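Local coordinates for sister chromatid cohesion protein (Chaetomium thermophilum, PDB 5T8V), which probably loads cohesin onto chromatin, this chain being the C-terminal, HEAT-repeat portion of the Scc2 loader, at residues R1245-D1257 and E1293-V1305. Sequence-based numbering, arbitrary orientation.
Sequences RVKFLEKLVSQID and EIHSLVAAMERLV
Glu1293 reaches across to Arg1245 where two near-parallel helices of the HEAT-repeat protein pack side by side. The axes of 1245-1254 and 1293-1305 come within 9.2 Å at a crossing angle of -22°. The whole helices, 1243-1254 and 1291-1319, belong to the C-terminal region of the cohesin loader. Glu1293 OE1 forms a salt bridge with Arg1245 NE at 2.8 Å. The guanidinium and carboxylate planes are 35° apart, so the pairing is not flat. The Arg1245 chain is extended from CG to NE and crosses the Glu1293 chain at about a right angle. An alanine in place of Arg1245 would probably leave the buried carboxylate of Glu1293 without this opposite charge. Nearer the backbone, Glu1293 CG meets Val1246 CG2 at 3.6 Å. Ser1296 sets CB against Val1246 CG1, while its OG is hydrogen-bonded to Gly1292 O. Leu1297 has CG anti to the backbone N (chi1 172°), which brings CD1 to Leu1249 CB and, at 3.4 Å, to Val1253 CG2. Val1253 is a knob in a hole formed by Leu1297, Ala1300, Met1301 and Leu1304. Val1253 CG1 lies against the carbonyl O and CB of Ala1300, and Val1253 CG2 touches Met1301 CG at 3.8 Å. Arg1303 approaches Glu1250, but their charged groups stay beyond salt-bridge range. Leu1304 splits its two methyls: CD2 packs on Val1253 CG1 at 3.9 Å, and CD1 rests 3.5 Å from OD1 of Asp1257, an oxygen also hydrogen-bonded to Thr1308 OG1.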
loop_
_atom_site.group_PDB
_atom_site.type_symbol
_atom_site.label_atom_id
_atom_site.label_comp_id
_atom_site.label_asym_id
_atom_site.label_seq_id
_atom_site.Cartn_x
_atom_site.Cartn_y
_atom_site.Cartn_z
ATOM N N ARG A 1245 32.239 24.254 2.875
ATOM C CA ARG A 1245 31.296 24.157 1.767
ATOM C C ARG A 1245 30.797 25.537 1.358
ATOM O O ARG A 1245 30.773 25.873 0.168
ATOM C CB ARG A 1245 30.134 23.242 2.161
ATOM C CG ARG A 1245 28.957 23.258 1.204
ATOM C CD ARG A 1245 28.106 22.005 1.370
ATOM N NE ARG A 1245 26.771 22.158 0.796
ATOM C CZ ARG A 1245 25.914 21.158 0.607
ATOM N NH1 ARG A 1245 26.247 19.917 0.934
ATOM N NH2 ARG A 1245 24.722 21.400 0.079
ATOM N N VAL A 1246 30.410 26.361 2.338
ATOM C CA VAL A 1246 29.953 27.722 2.053
ATOM C C VAL A 1246 30.907 28.402 1.081
ATOM O O VAL A 1246 30.512 28.851 -0.002
ATOM C CB VAL A 1246 29.821 28.534 3.355
ATOM C CG1 VAL A 1246 29.585 30.018 3.055
ATOM C CG2 VAL A 1246 28.691 27.991 4.207
ATOM N N LYS A 1247 32.185 28.485 1.457
ATOM C CA LYS A 1247 33.145 29.208 0.632
ATOM C C LYS A 1247 33.146 28.685 -0.797
ATOM O O LYS A 1247 33.235 29.468 -1.750
ATOM C CB LYS A 1247 34.546 29.113 1.240
ATOM C CG LYS A 1247 35.586 29.989 0.544
ATOM C CD LYS A 1247 35.208 31.468 0.594
ATOM C CE LYS A 1247 36.276 32.346 -0.035
ATOM N NZ LYS A 1247 36.443 32.070 -1.490
ATOM N N PHE A 1248 33.034 27.366 -0.970
ATOM C CA PHE A 1248 32.965 26.809 -2.315
ATOM C C PHE A 1248 31.878 27.510 -3.120
ATOM O O PHE A 1248 32.136 28.062 -4.196
ATOM C CB PHE A 1248 32.713 25.301 -2.259
ATOM C CG PHE A 1248 32.452 24.684 -3.602
ATOM C CD1 PHE A 1248 33.479 24.520 -4.514
ATOM C CD2 PHE A 1248 31.177 24.272 -3.953
ATOM C CE1 PHE A 1248 33.241 23.955 -5.753
ATOM C CE2 PHE A 1248 30.932 23.705 -5.189
ATOM C CZ PHE A 1248 31.965 23.547 -6.091
ATOM N N LEU A 1249 30.651 27.513 -2.593
ATOM C CA LEU A 1249 29.578 28.274 -3.222
ATOM C C LEU A 1249 30.031 29.699 -3.512
ATOM O O LEU A 1249 29.928 30.180 -4.646
ATOM C CB LEU A 1249 28.338 28.274 -2.324
ATOM C CG LEU A 1249 27.683 26.918 -2.058
ATOM C CD1 LEU A 1249 26.525 27.075 -1.085
ATOM C CD2 LEU A 1249 27.208 26.277 -3.356
ATOM N N GLU A 1250 30.560 30.384 -2.497
ATOM C CA GLU A 1250 31.039 31.743 -2.712
ATOM C C GLU A 1250 32.054 31.784 -3.846
ATOM O O GLU A 1250 31.973 32.647 -4.730
ATOM C CB GLU A 1250 31.637 32.298 -1.421
ATOM C CG GLU A 1250 30.604 32.529 -0.331
ATOM C CD GLU A 1250 31.191 33.177 0.906
ATOM O OE1 GLU A 1250 32.427 33.115 1.084
ATOM O OE2 GLU A 1250 30.417 33.753 1.699
ATOM N N LYS A 1251 32.999 30.839 -3.861
ATOM C CA LYS A 1251 33.981 30.812 -4.938
ATOM C C LYS A 1251 33.295 30.703 -6.293
ATOM O O LYS A 1251 33.673 31.398 -7.245
ATOM C CB LYS A 1251 34.965 29.659 -4.729
ATOM C CG LYS A 1251 36.073 29.569 -5.784
ATOM C CD LYS A 1251 36.769 30.909 -6.040
ATOM C CE LYS A 1251 37.381 31.505 -4.774
ATOM N NZ LYS A 1251 38.499 30.679 -4.233
ATOM N N LEU A 1252 32.273 29.848 -6.399
ATOM C CA LEU A 1252 31.483 29.798 -7.624
ATOM C C LEU A 1252 31.036 31.195 -8.024
ATOM O O LEU A 1252 31.279 31.642 -9.150
ATOM C CB LEU A 1252 30.272 28.881 -7.442
ATOM C CG LEU A 1252 30.493 27.382 -7.627
ATOM C CD1 LEU A 1252 29.327 26.603 -7.039
ATOM C CD2 LEU A 1252 30.656 27.064 -9.101
ATOM N N VAL A 1253 30.399 31.911 -7.094
ATOM C CA VAL A 1253 29.969 33.277 -7.376
ATOM C C VAL A 1253 31.155 34.120 -7.822
ATOM O O VAL A 1253 31.062 34.890 -8.787
ATOM C CB VAL A 1253 29.273 33.884 -6.141
ATOM C CG1 VAL A 1253 28.849 35.323 -6.412
ATOM C CG2 VAL A 1253 28.068 33.043 -5.741
ATOM N N SER A 1254 32.293 33.979 -7.138
ATOM C CA SER A 1254 33.461 34.781 -7.483
ATOM C C SER A 1254 33.975 34.440 -8.874
ATOM O O SER A 1254 34.579 35.292 -9.537
ATOM C CB SER A 1254 34.560 34.580 -6.441
ATOM O OG SER A 1254 34.143 35.056 -5.171
ATOM N N GLN A 1255 33.741 33.212 -9.338
ATOM C CA GLN A 1255 34.150 32.838 -10.686
ATOM C C GLN A 1255 33.279 33.478 -11.757
ATOM O O GLN A 1255 33.606 33.364 -12.943
ATOM C CB GLN A 1255 34.122 31.315 -10.836
ATOM C CG GLN A 1255 35.322 30.609 -10.217
ATOM C CD GLN A 1255 36.519 30.570 -11.147
ATOM O OE1 GLN A 1255 36.406 30.175 -12.307
ATOM N NE2 GLN A 1255 37.676 30.983 -10.642
ATOM N N ILE A 1256 32.191 34.146 -11.372
ATOM C CA ILE A 1256 31.319 34.793 -12.346
ATOM C C ILE A 1256 31.685 36.257 -12.565
ATOM O O ILE A 1256 31.272 36.841 -13.577
ATOM C CB ILE A 1256 29.844 34.679 -11.913
ATOM C CG1 ILE A 1256 29.497 33.227 -11.569
ATOM C CG2 ILE A 1256 28.924 35.147 -13.034
ATOM C CD1 ILE A 1256 28.143 33.039 -10.928
ATOM N N ASP A 1257 32.450 36.861 -11.656
ATOM C CA ASP A 1257 32.886 38.243 -11.818
ATOM C C ASP A 1257 33.588 38.403 -13.161
ATOM O O ASP A 1257 34.033 37.413 -13.752
ATOM C CB ASP A 1257 33.815 38.655 -10.673
ATOM C CG ASP A 1257 33.667 40.117 -10.301
ATOM O OD1 ASP A 1257 33.149 40.895 -11.129
ATOM O OD2 ASP A 1257 34.075 40.487 -9.179
ATOM N N GLU A 1293 24.056 28.305 4.298
ATOM C CA GLU A 1293 24.784 28.173 3.040
ATOM C C GLU A 1293 24.110 28.973 1.933
ATOM O O GLU A 1293 24.748 29.789 1.262
ATOM C CB GLU A 1293 24.886 26.699 2.642
ATOM C CG GLU A 1293 25.916 25.903 3.425
ATOM C CD GLU A 1293 25.940 24.441 3.028
ATOM O OE1 GLU A 1293 25.254 24.082 2.048
ATOM O OE2 GLU A 1293 26.646 23.653 3.694
ATOM N N ILE A 1294 22.812 28.744 1.727
ATOM C CA ILE A 1294 22.094 29.447 0.668
ATOM C C ILE A 1294 21.963 30.930 0.987
ATOM O O ILE A 1294 21.959 31.766 0.076
ATOM C CB ILE A 1294 20.716 28.799 0.429
ATOM C CG1 ILE A 1294 19.939 29.576 -0.636
ATOM C CG2 ILE A 1294 19.918 28.736 1.721
ATOM C CD1 ILE A 1294 18.670 28.889 -1.094
ATOM N N HIS A 1295 21.850 31.287 2.268
ATOM C CA HIS A 1295 21.758 32.699 2.630
ATOM C C HIS A 1295 23.059 33.424 2.316
ATOM O O HIS A 1295 23.049 34.525 1.752
ATOM C CB HIS A 1295 21.401 32.845 4.110
ATOM C CG HIS A 1295 21.268 34.267 4.560
ATOM N ND1 HIS A 1295 20.334 35.130 4.030
ATOM C CD2 HIS A 1295 21.953 34.977 5.489
ATOM C CE1 HIS A 1295 20.447 36.311 4.612
ATOM N NE2 HIS A 1295 21.422 36.244 5.502
ATOM N N SER A 1296 24.195 32.824 2.677
ATOM C CA SER A 1296 25.482 33.408 2.318
ATOM C C SER A 1296 25.690 33.398 0.811
ATOM O O SER A 1296 26.366 34.283 0.272
ATOM C CB SER A 1296 26.613 32.654 3.017
ATOM O OG SER A 1296 26.454 32.693 4.425
ATOM N N LEU A 1297 25.115 32.415 0.117
ATOM C CA LEU A 1297 25.228 32.355 -1.336
ATOM C C LEU A 1297 24.503 33.527 -1.985
ATOM O O LEU A 1297 25.096 34.287 -2.758
ATOM C CB LEU A 1297 24.673 31.022 -1.845
ATOM C CG LEU A 1297 24.537 30.871 -3.363
ATOM C CD1 LEU A 1297 25.873 31.084 -4.056
ATOM C CD2 LEU A 1297 23.964 29.505 -3.711
ATOM N N VAL A 1298 23.213 33.692 -1.679
ATOM C CA VAL A 1298 22.459 34.808 -2.241
ATOM C C VAL A 1298 23.033 36.131 -1.757
ATOM O O VAL A 1298 22.908 37.158 -2.435
ATOM C CB VAL A 1298 20.959 34.683 -1.897
ATOM C CG1 VAL A 1298 20.403 33.358 -2.408
ATOM C CG2 VAL A 1298 20.729 34.825 -0.399
ATOM N N ALA A 1299 23.662 36.135 -0.580
ATOM C CA ALA A 1299 24.356 37.332 -0.122
ATOM C C ALA A 1299 25.531 37.658 -1.035
ATOM O O ALA A 1299 25.752 38.824 -1.386
ATOM C CB ALA A 1299 24.829 37.146 1.320
ATOM N N ALA A 1300 26.289 36.638 -1.438
ATOM C CA ALA A 1300 27.415 36.864 -2.337
ATOM C C ALA A 1300 26.940 37.262 -3.728
ATOM O O ALA A 1300 27.589 38.070 -4.403
ATOM C CB ALA A 1300 28.288 35.612 -2.407
ATOM N N MET A 1301 25.812 36.705 -4.176
ATOM C CA MET A 1301 25.283 37.062 -5.488
ATOM C C MET A 1301 24.770 38.497 -5.499
ATOM O O MET A 1301 25.038 39.252 -6.441
ATOM C CB MET A 1301 24.175 36.087 -5.889
ATOM C CG MET A 1301 24.657 34.658 -6.098
ATOM S SD MET A 1301 23.419 33.579 -6.850
ATOM C CE MET A 1301 22.190 33.495 -5.555
ATOM N N GLU A 1302 24.031 38.894 -4.461
ATOM C CA GLU A 1302 23.605 40.285 -4.346
ATOM C C GLU A 1302 24.805 41.220 -4.253
ATOM O O GLU A 1302 24.807 42.304 -4.848
ATOM C CB GLU A 1302 22.698 40.457 -3.127
ATOM C CG GLU A 1302 21.368 39.727 -3.228
ATOM C CD GLU A 1302 20.583 39.768 -1.929
ATOM O OE1 GLU A 1302 21.083 40.358 -0.949
ATOM O OE2 GLU A 1302 19.467 39.210 -1.889
ATOM N N ARG A 1303 25.836 40.817 -3.506
ATOM C CA ARG A 1303 27.028 41.648 -3.375
ATOM C C ARG A 1303 27.708 41.844 -4.725
ATOM O O ARG A 1303 28.046 42.970 -5.110
ATOM C CB ARG A 1303 27.986 41.015 -2.361
ATOM C CG ARG A 1303 29.210 41.859 -2.036
ATOM C CD ARG A 1303 29.894 41.396 -0.752
ATOM N NE ARG A 1303 30.237 39.973 -0.781
ATOM C CZ ARG A 1303 29.540 39.002 -0.194
ATOM N NH1 ARG A 1303 28.437 39.272 0.495
ATOM N NH2 ARG A 1303 29.953 37.745 -0.291
ATOM N N LEU A 1304 27.904 40.753 -5.469
ATOM C CA LEU A 1304 28.525 40.850 -6.787
ATOM C C LEU A 1304 27.692 41.715 -7.724
ATOM O O LEU A 1304 28.205 42.653 -8.346
ATOM C CB LEU A 1304 28.714 39.452 -7.378
ATOM C CG LEU A 1304 29.047 39.388 -8.873
ATOM C CD1 LEU A 1304 30.301 40.193 -9.195
ATOM C CD2 LEU A 1304 29.207 37.943 -9.318
ATOM N N VAL A 1305 26.399 41.406 -7.845
ATOM C CA VAL A 1305 25.534 42.152 -8.754
ATOM C C VAL A 1305 25.560 43.638 -8.418
ATOM O O VAL A 1305 25.656 44.489 -9.310
ATOM C CB VAL A 1305 24.104 41.578 -8.710
ATOM C CG1 VAL A 1305 23.128 42.471 -9.459
ATOM C CG2 VAL A 1305 24.085 40.171 -9.293
#